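Local coordinates for protein 5'-tyrosyl-DNA phosphodiesterase (Caenorhabditis elegans, PDB 4FVA) that belongs to the endonuclease/exonuclease/phosphatase family, with a DNase I-like fold, and binds a magnesium ion, at residues Met145-Val148 against Arg149-Ala153. Residues are numbered along the deposited sequence; the frame is centred on the assembly and turned at random.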
# COMPACT_ATOMS: atom_id res chain seq x y z
N MET A 145 -14.27 -3.44 -1.06
CA MET A 145 -14.96 -3.27 0.22
C MET A 145 -15.91 -4.44 0.52
O MET A 145 -16.03 -4.89 1.66
CB MET A 145 -15.68 -1.91 0.28
CG MET A 145 -14.75 -0.71 0.61
SD MET A 145 -13.79 -0.98 2.12
CE MET A 145 -12.76 0.50 2.18
N ASP A 146 -16.55 -4.97 -0.52
CA ASP A 146 -17.40 -6.13 -0.34
C ASP A 146 -16.59 -7.32 0.15
O ASP A 146 -17.02 -8.08 1.01
CB ASP A 146 -18.13 -6.48 -1.64
CG ASP A 146 -19.22 -5.47 -1.99
OD1 ASP A 146 -19.68 -4.74 -1.10
OD2 ASP A 146 -19.63 -5.43 -3.17
N LYS A 147 -15.39 -7.46 -0.41
CA LYS A 147 -14.50 -8.53 -0.03
C LYS A 147 -14.06 -8.38 1.43
O LYS A 147 -14.04 -9.36 2.18
CB LYS A 147 -13.29 -8.57 -0.97
CG LYS A 147 -12.31 -9.71 -0.70
CD LYS A 147 -13.00 -11.06 -0.78
CE LYS A 147 -11.99 -12.20 -0.78
NZ LYS A 147 -11.08 -12.18 0.41
N VAL A 148 -13.72 -7.16 1.81
CA VAL A 148 -13.39 -6.84 3.20
C VAL A 148 -14.56 -7.13 4.13
O VAL A 148 -14.39 -7.74 5.18
CB VAL A 148 -12.93 -5.36 3.35
CG1 VAL A 148 -12.90 -4.92 4.82
CG2 VAL A 148 -11.56 -5.16 2.70
N ARG A 149 -15.76 -6.70 3.74
CA ARG A 149 -16.96 -6.93 4.54
C ARG A 149 -17.11 -8.44 4.79
O ARG A 149 -17.34 -8.87 5.92
CB ARG A 149 -18.20 -6.37 3.83
CG ARG A 149 -19.41 -6.12 4.72
CD ARG A 149 -20.52 -5.40 3.94
NE ARG A 149 -20.04 -4.18 3.29
CZ ARG A 149 -19.87 -4.06 1.97
NH1 ARG A 149 -19.41 -2.93 1.45
NH2 ARG A 149 -20.16 -5.08 1.17
N GLU A 150 -17.00 -9.24 3.73
CA GLU A 150 -17.07 -10.70 3.85
C GLU A 150 -15.98 -11.29 4.76
O GLU A 150 -16.27 -12.12 5.63
CB GLU A 150 -17.00 -11.34 2.47
CG GLU A 150 -17.10 -12.85 2.48
CD GLU A 150 -17.12 -13.44 1.09
OE1 GLU A 150 -16.34 -12.97 0.23
OE2 GLU A 150 -17.92 -14.38 0.85
N ILE A 151 -14.73 -10.88 4.57
CA ILE A 151 -13.63 -11.41 5.38
C ILE A 151 -13.91 -11.14 6.86
O ILE A 151 -13.71 -12.01 7.70
CB ILE A 151 -12.27 -10.80 4.95
CG1 ILE A 151 -11.82 -11.45 3.64
CG2 ILE A 151 -11.17 -11.02 6.03
CD1 ILE A 151 -10.58 -10.81 3.02
N ILE A 152 -14.34 -9.92 7.15
CA ILE A 152 -14.66 -9.52 8.52
C ILE A 152 -15.78 -10.39 9.12
O ILE A 152 -15.68 -10.86 10.24
CB ILE A 152 -15.09 -8.04 8.54
CG1 ILE A 152 -13.89 -7.13 8.23
CG2 ILE A 152 -15.75 -7.70 9.86
CD1 ILE A 152 -14.29 -5.68 7.94
N ALA A 153 -16.84 -10.60 8.34
CA ALA A 153 -17.95 -11.47 8.73
C ALA A 153 -17.49 -12.92 8.97
O ALA A 153 -17.98 -13.58 9.88
CB ALA A 153 -19.06 -11.42 7.69
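Helix 134-154 is the crossover of a beta-alpha-beta unit in this DNase I-like fold, linking the parallel strands 118-126 and 159-163, and in its last turns Met145-Val148 meet Arg149-Ala153 through i to i+4 backbone bonds and an i to i+3 salt bridge. The amides of Arg149, Glu150, Ile151 and Ile152 reach back to the carbonyls of Met145, Asp146, Lys147 and Val148; Ile152 N to Val148 O measures 2.9 Å.

On the partly exposed flank Asp146 pairs with Arg149, the two side chains running alongside each other. Arg149 NH2 points almost straight at Asp146 OD1 (N-H...O 170°) in a salt bridge whose modelled length, 2.3 Å, is doubtfully short, and Arg149 NH1 adds a weak, bent bond to the same oxygen. A bend at chi3 (-53°) turns the Arg149 guanidinium back toward the preceding turn, where Met145 O lies over the centre of one of its faces, 3.8 Å from the guanidinium plane. Asp146 OD2 forms a second salt bridge, with Arg175, so the carboxylate lies between two arginines, which would probably favour its charged form.

Toward the sheet, Val148 and Ile151 suit a buried face: Val148 packs on Leu123 and Phe162, Ile151 on Phe121, Leu123 and Val160. Lys147 bends at chi2 and chi4, and its side chain also touches Leu108 and Ile110 of strand 107-115; Lys147 NZ comes to 3.0 Å from Ile151 CD1, a close approach of an amine to a methyl group and not a polar bond. Val148 and Ile152, one turn apart, meet at an angle, with Val148 CG1 pressed tightly, at 3.5 Å, against Ile152 CD1.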